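Local coordinates for protein chitinase (Jonesia denitrificans, PDB 5VG0) that probably breaks down chitin, this chain being its lytic polysaccharide monooxygenase domain, seen here with bound copper and peroxide, at residues T67-W72 with S105-L110; H1-D6 with F133-D138. All coordinates share one frame; numbering follows the deposited sequence.

Both contacts meet at one three-stranded sheet, in which strand 68-74 lies between 2-6 and 105-110. Contact 1 is the pairing of two strands within that sheet, partly buried: main-chain hydrogen bonds hold it, with threonines and an aspartate on the outer face and aromatic and aliphatic groups on the inner one. Contact 2 lies near the centre of the chain, where strand 2-6 faces strand 131-141 of the other sheet; no backbone-to-backbone pairing joins them, side chains of 131-141 reaching side chains and main chain of 1-6, and its N-terminal end, at His1, is part of the copper site. The contacts touch where Thr71 pairs with Thr5 and Asp6 at a classic beta bulge, and where Trp72 packs on Val4.

Contact 1: residues T67-W72 with S105-L110; sequences TVDLTW and SLTHTL
The indole of Trp72 presents an edge to Leu106 O, which lies near the ring plane, 4.2 Å from CD1. Its NE1 comes obliquely toward His108 ND1 without bonding to it; both nitrogens bond to Tyr85 OH instead. The His108 imidazole has Leu106 CG over one face, 3.9 Å above the plane and offset toward the rim. On the same side of the sheet, Val68 and Leu110 lie side by side, and Leu70 CD1 reaches Leu110 CD1 at 4.2 Å.

The other side is polar. Thr109 keeps OG1 beside its own backbone N (chi1 -56°), which puts the hydroxyl alongside Asp69; it donates to Asp69 OD1 at 2.8 Å from above the carboxylate plane, 39° out of it. Thr71 OG1 and Thr107 OG1 meet at 3.0 Å, while Thr107 CG2 rests on Asp69 CB.

Between the two faces runs a regular antiparallel pairing. The bond from Leu70 N to His108 O is nearly straight (171°), whereas Leu106 N to Trp72 O, at 3.3 Å, is weak. Trp72 O also accepts a hydrogen bond from a water that is hydrogen-bonded to Ser105 OG.

Strand 105-110 is one of the two edge strands of this three-stranded sheet, and Thr71 bonds to strand 2-6 on the far side of 68-72. The inner face packs on strand 80-87: Leu70 and Leu110 on Tyr85, Leu106 on Trp83. Phe95 stacks on His108.

Contact 2: residues H1-D6 with F133-D138; sequences HGWVTD and FYNCMD. With CU (copper (II) ion), chain C; PER (peroxide ion), chain D.
His1 holds the copper with both its amino N, at 2.2 Å, and its own ring atom ND1, at 2.0 Å, while Phe133 CE2 hangs over one face of that ring. The phenyl thus turns an edge to the imidazole face in an offset T-shaped pair, planes at 61° and centroids 5.1 Å apart. His78 supplies the third nitrogen and completes the histidine brace of lytic polysaccharide monooxygenases. A peroxide is bound to the copper as well, its O2 at 1.8 Å from the metal, and lies near the plane of the His1 ring at its edge. Phe133 CZ reaches the peroxide O1 at 3.4 Å, near the phenyl plane, so the aromatic rim forms one wall of the ligand pocket; Glu34 is another residue of that pocket.

Away from the metal the two segments run roughly side by side in the same direction, one from each sheet of the beta sandwich, and meet through side chains of 133-138 that reach across. Asn135, with CG beside its backbone N (chi1 -78°), reaches across to Val4. Its OD1 accepts a nearly straight bond from Val4 N at 2.9 Å, the donor standing 56° out of the carbonyl plane rather than on a lone pair, and it also lies against Trp3 CA and CB. With an alanine here the amide is gone, and Val4 N would probably lose this buried acceptor while a gap opened beside Val4 CG2. In one of its two modelled conformers Met137 SD lies 3.8 Å from Val4 CG1, so this contact is not certain. Val4 also packs on Trp72 of the adjacent strand, and on the opposite side of strand 133-138 Cys136 is tied by a disulfide to Cys42.

Contact 1: residues T67-W72 with S105-L110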
loop_
_atom_site.group_PDB
_atom_site.type_symbol
_atom_site.label_atom_id
_atom_site.label_comp_id
_atom_site.label_asym_id
_atom_site.label_seq_id
_atom_site.Cartn_x
_atom_site.Cartn_y
_atom_site.Cartn_z
ATOM N N THR A 67 2.638 16.907 -2.819
ATOM C CA THR A 67 1.358 16.496 -3.383
ATOM C C THR A 67 1.676 15.496 -4.485
ATOM O O THR A 67 2.527 15.762 -5.346
ATOM C CB THR A 67 0.593 17.705 -3.933
ATOM O OG1 THR A 67 0.134 18.485 -2.835
ATOM C CG2 THR A 67 -0.606 17.283 -4.749
ATOM N N VAL A 68 1.030 14.337 -4.440
ATOM C CA VAL A 68 1.365 13.234 -5.332
ATOM C C VAL A 68 0.101 12.466 -5.666
ATOM O O VAL A 68 -0.779 12.303 -4.819
ATOM C CB VAL A 68 2.426 12.321 -4.672
ATOM C CG1 VAL A 68 1.887 11.652 -3.416
ATOM C CG2 VAL A 68 2.948 11.282 -5.662
ATOM N N ASP A 69 0.032 11.973 -6.900
ATOM C CA ASP A 69 -1.028 11.072 -7.316
ATOM C C ASP A 69 -0.549 9.646 -7.087
ATOM O O ASP A 69 0.528 9.259 -7.548
ATOM C CB ASP A 69 -1.360 11.264 -8.796
ATOM C CG ASP A 69 -2.086 12.559 -9.079
ATOM O OD1 ASP A 69 -2.533 13.235 -8.141
ATOM O OD2 ASP A 69 -2.222 12.888 -10.275
ATOM N N LEU A 70 -1.367 8.867 -6.404
ATOM C CA LEU A 70 -1.082 7.482 -6.074
ATOM C C LEU A 70 -2.091 6.600 -6.797
ATOM O O LEU A 70 -3.294 6.853 -6.730
ATOM C CB LEU A 70 -1.204 7.361 -4.570
ATOM C CG LEU A 70 -0.909 6.023 -3.971
ATOM C CD1 LEU A 70 -0.352 6.259 -2.575
ATOM C CD2 LEU A 70 -2.152 5.187 -3.918
ATOM N N THR A 71 -1.604 5.568 -7.473
ATOM C CA THR A 71 -2.427 4.722 -8.326
ATOM C C THR A 71 -2.440 3.286 -7.826
ATOM O O THR A 71 -1.387 2.701 -7.544
ATOM C CB THR A 71 -1.955 4.772 -9.777
ATOM O OG1 THR A 71 -2.119 6.110 -10.256
ATOM C CG2 THR A 71 -2.768 3.819 -10.655
ATOM N N TRP A 72 -3.641 2.732 -7.728
ATOM C CA TRP A 72 -3.892 1.328 -7.450
ATOM C C TRP A 72 -4.247 0.571 -8.720
ATOM O O TRP A 72 -4.905 1.098 -9.620
ATOM C CB TRP A 72 -5.100 1.181 -6.533
ATOM C CG TRP A 72 -4.954 1.613 -5.109
ATOM C CD1 TRP A 72 -5.016 2.878 -4.614
ATOM C CD2 TRP A 72 -4.756 0.750 -3.987
ATOM N NE1 TRP A 72 -4.865 2.851 -3.250
ATOM C CE2 TRP A 72 -4.703 1.554 -2.840
ATOM C CE3 TRP A 72 -4.617 -0.633 -3.848
ATOM C CZ2 TRP A 72 -4.522 1.029 -1.562
ATOM C CZ3 TRP A 72 -4.436 -1.160 -2.579
ATOM C CH2 TRP A 72 -4.395 -0.327 -1.454
ATOM N N SER A 105 -8.735 0.679 -11.974
ATOM C CA SER A 105 -7.624 1.617 -11.959
ATOM C C SER A 105 -8.105 2.841 -11.202
ATOM O O SER A 105 -9.064 3.484 -11.624
ATOM C CB SER A 105 -7.223 2.001 -13.373
ATOM O OG SER A 105 -6.142 2.911 -13.317
ATOM N N LEU A 106 -7.471 3.136 -10.075
ATOM C CA LEU A 106 -7.940 4.162 -9.148
ATOM C C LEU A 106 -6.768 5.036 -8.754
ATOM O O LEU A 106 -5.723 4.520 -8.362
ATOM C CB LEU A 106 -8.517 3.486 -7.897
ATOM C CG LEU A 106 -8.995 4.378 -6.773
ATOM C CD1 LEU A 106 -10.141 5.273 -7.207
ATOM C CD2 LEU A 106 -9.420 3.508 -5.619
ATOM N N THR A 107 -6.948 6.352 -8.844
ATOM C CA THR A 107 -5.923 7.301 -8.446
ATOM C C THR A 107 -6.466 8.209 -7.354
ATOM O O THR A 107 -7.558 8.760 -7.486
ATOM C CB THR A 107 -5.425 8.093 -9.654
ATOM O OG1 THR A 107 -4.861 7.173 -10.607
ATOM C CG2 THR A 107 -4.386 9.113 -9.254
ATOM N N HIS A 108 -5.685 8.375 -6.293
ATOM C CA HIS A 108 -5.961 9.313 -5.221
ATOM C C HIS A 108 -4.831 10.323 -5.141
ATOM O O HIS A 108 -3.670 9.974 -5.303
ATOM C CB HIS A 108 -6.012 8.582 -3.894
ATOM C CG HIS A 108 -7.229 7.745 -3.714
ATOM N ND1 HIS A 108 -7.212 6.560 -3.019
ATOM C CD2 HIS A 108 -8.505 7.929 -4.112
ATOM C CE1 HIS A 108 -8.422 6.047 -3.000
ATOM N NE2 HIS A 108 -9.227 6.855 -3.657
ATOM N N THR A 109 -5.173 11.561 -4.852
ATOM C CA THR A 109 -4.182 12.607 -4.662
ATOM C C THR A 109 -3.964 12.836 -3.177
ATOM O O THR A 109 -4.887 13.226 -2.461
ATOM C CB THR A 109 -4.611 13.909 -5.333
ATOM O OG1 THR A 109 -4.855 13.657 -6.717
ATOM C CG2 THR A 109 -3.541 14.980 -5.188
ATOM N N LEU A 110 -2.742 12.599 -2.726
ATOM C CA LEU A 110 -2.336 12.917 -1.365
ATOM C C LEU A 110 -1.675 14.286 -1.381
ATOM O O LEU A 110 -0.947 14.627 -2.320
ATOM C CB LEU A 110 -1.333 11.885 -0.850
ATOM C CG LEU A 110 -1.828 10.449 -0.783
ATOM C CD1 LEU A 110 -0.795 9.574 -0.100
ATOM C CD2 LEU A 110 -3.164 10.334 -0.090
HETATM O O HOH W 1 -4.069 0.872 -12.305
#

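Contact 2: residues H1-D6 with F133-D138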
loop_
_atom_site.group_PDB
_atom_site.type_symbol
_atom_site.label_atom_id
_atom_site.label_comp_id
_atom_site.label_asym_id
_atom_site.label_seq_id
_atom_site.Cartn_x
_atom_site.Cartn_y
_atom_site.Cartn_z
ATOM N N HIS A 1 -8.613 -7.877 -3.911
ATOM C CA HIS A 1 -7.196 -8.009 -4.239
ATOM C C HIS A 1 -6.744 -6.841 -5.092
ATOM O O HIS A 1 -7.449 -6.423 -6.014
ATOM C CB HIS A 1 -6.932 -9.335 -4.941
ATOM C CG HIS A 1 -6.933 -10.494 -4.004
ATOM N ND1 HIS A 1 -7.944 -10.710 -3.102
ATOM C CD2 HIS A 1 -6.034 -11.481 -3.795
ATOM C CE1 HIS A 1 -7.685 -11.793 -2.395
ATOM N NE2 HIS A 1 -6.528 -12.277 -2.796
ATOM N N GLY A 2 -5.569 -6.312 -4.787
ATOM C CA GLY A 2 -5.022 -5.188 -5.523
ATOM C C GLY A 2 -3.826 -4.641 -4.790
ATOM O O GLY A 2 -3.546 -5.014 -3.648
ATOM N N TRP A 3 -3.105 -3.752 -5.458
ATOM C CA TRP A 3 -1.894 -3.184 -4.874
ATOM C C TRP A 3 -1.611 -1.818 -5.491
ATOM O O TRP A 3 -2.154 -1.456 -6.535
ATOM C CB TRP A 3 -0.693 -4.129 -4.979
ATOM C CG TRP A 3 -0.033 -4.267 -6.302
ATOM C CD1 TRP A 3 1.169 -3.744 -6.636
ATOM C CD2 TRP A 3 -0.469 -5.018 -7.447
ATOM N NE1 TRP A 3 1.520 -4.106 -7.908
ATOM C CE2 TRP A 3 0.530 -4.891 -8.433
ATOM C CE3 TRP A 3 -1.597 -5.783 -7.729
ATOM C CZ2 TRP A 3 0.427 -5.486 -9.689
ATOM C CZ3 TRP A 3 -1.699 -6.386 -8.968
ATOM C CH2 TRP A 3 -0.695 -6.231 -9.937
ATOM N N VAL A 4 -0.733 -1.075 -4.832
ATOM C CA VAL A 4 -0.334 0.255 -5.271
ATOM C C VAL A 4 0.853 0.132 -6.212
ATOM O O VAL A 4 1.905 -0.406 -5.844
ATOM C CB VAL A 4 0.001 1.151 -4.075
ATOM C CG1 VAL A 4 0.524 2.489 -4.542
ATOM C CG2 VAL A 4 -1.219 1.342 -3.189
ATOM N N THR A 5 0.691 0.644 -7.421
ATOM C CA THR A 5 1.715 0.527 -8.446
ATOM C C THR A 5 2.568 1.780 -8.602
ATOM O O THR A 5 3.680 1.680 -9.113
ATOM C CB THR A 5 1.083 0.178 -9.789
ATOM O OG1 THR A 5 0.187 1.219 -10.158
ATOM C CG2 THR A 5 0.317 -1.143 -9.728
ATOM N N ASP A 6 2.089 2.949 -8.191
ATOM C CA ASP A 6 2.825 4.188 -8.373
ATOM C C ASP A 6 2.383 5.191 -7.303
ATOM O O ASP A 6 1.212 5.457 -7.161
ATOM C CB ASP A 6 2.570 4.761 -9.754
ATOM C CG ASP A 6 3.435 5.960 -10.035
ATOM O OD1 ASP A 6 4.650 5.873 -9.785
ATOM O OD2 ASP A 6 2.899 6.986 -10.493
ATOM N N PHE A 133 -6.454 -4.665 2.798
ATOM C CA PHE A 133 -5.235 -4.872 2.042
ATOM C C PHE A 133 -4.230 -3.800 2.426
ATOM O O PHE A 133 -4.580 -2.637 2.601
ATOM C CB PHE A 133 -5.505 -4.865 0.528
ATOM C CG PHE A 133 -6.297 -6.046 0.096
ATOM C CD1 PHE A 133 -7.665 -6.093 0.278
ATOM C CD2 PHE A 133 -5.665 -7.156 -0.437
ATOM C CE1 PHE A 133 -8.381 -7.223 -0.057
ATOM C CE2 PHE A 133 -6.383 -8.273 -0.772
ATOM C CZ PHE A 133 -7.742 -8.312 -0.566
ATOM N N TYR A 134 -2.969 -4.199 2.552
ATOM C CA TYR A 134 -1.931 -3.390 3.178
ATOM C C TYR A 134 -0.797 -3.153 2.189
ATOM O O TYR A 134 -0.198 -4.103 1.692
ATOM C CB TYR A 134 -1.415 -4.101 4.423
ATOM C CG TYR A 134 -2.445 -4.177 5.531
ATOM C CD1 TYR A 134 -3.412 -5.181 5.563
ATOM C CD2 TYR A 134 -2.475 -3.214 6.532
ATOM C CE1 TYR A 134 -4.370 -5.217 6.578
ATOM C CE2 TYR A 134 -3.415 -3.261 7.542
ATOM C CZ TYR A 134 -4.361 -4.253 7.560
ATOM O OH TYR A 134 -5.275 -4.243 8.589
ATOM N N ASN A 135 -0.474 -1.881 1.951
ATOM C CA ASN A 135 0.565 -1.496 1.001
ATOM C C ASN A 135 1.441 -0.401 1.592
ATOM O O ASN A 135 0.955 0.710 1.829
ATOM C CB ASN A 135 -0.023 -0.941 -0.302
ATOM C CG ASN A 135 -0.556 -2.024 -1.253
ATOM O OD1 ASN A 135 0.019 -2.244 -2.301
ATOM N ND2 ASN A 135 -1.621 -2.696 -0.877
ATOM N N CYS A 136 2.726 -0.681 1.780
ATOM C CA CYS A 136 3.691 0.337 2.176
ATOM C C CYS A 136 4.456 0.866 0.977
ATOM O O CYS A 136 4.894 0.094 0.125
ATOM C CB CYS A 136 4.687 -0.244 3.165
ATOM S SG CYS A 136 4.014 -0.288 4.810
ATOM N N MET A 137 4.684 2.172 0.974
ATOM C CA MET A 137 5.458 2.864 -0.051
ATOM C C MET A 137 6.543 3.667 0.653
ATOM O O MET A 137 6.244 4.527 1.486
ATOM C CB MET A 137 4.593 3.831 -0.869
ATOM C CG MET A 137 3.623 3.215 -1.865
ATOM S SD MET A 137 2.304 2.164 -1.222
ATOM C CE MET A 137 1.407 3.357 -0.249
ATOM N N ASP A 138 7.784 3.405 0.312
ATOM C CA ASP A 138 8.926 4.146 0.843
ATOM C C ASP A 138 9.225 5.305 -0.089
ATOM O O ASP A 138 9.495 5.095 -1.274
ATOM C CB ASP A 138 10.130 3.225 0.982
ATOM C CG ASP A 138 9.844 2.096 1.933
ATOM O OD1 ASP A 138 9.611 2.379 3.125
ATOM O OD2 ASP A 138 9.837 0.936 1.489
HETATM CU CU CU C . -9.635 -9.633 -3.160
HETATM O O1 PER D . -10.214 -10.523 -1.300
HETATM O O2 PER D . -10.420 -11.203 -2.604
HETATM O O HOH W 2 -10.488 -11.551 -4.431
#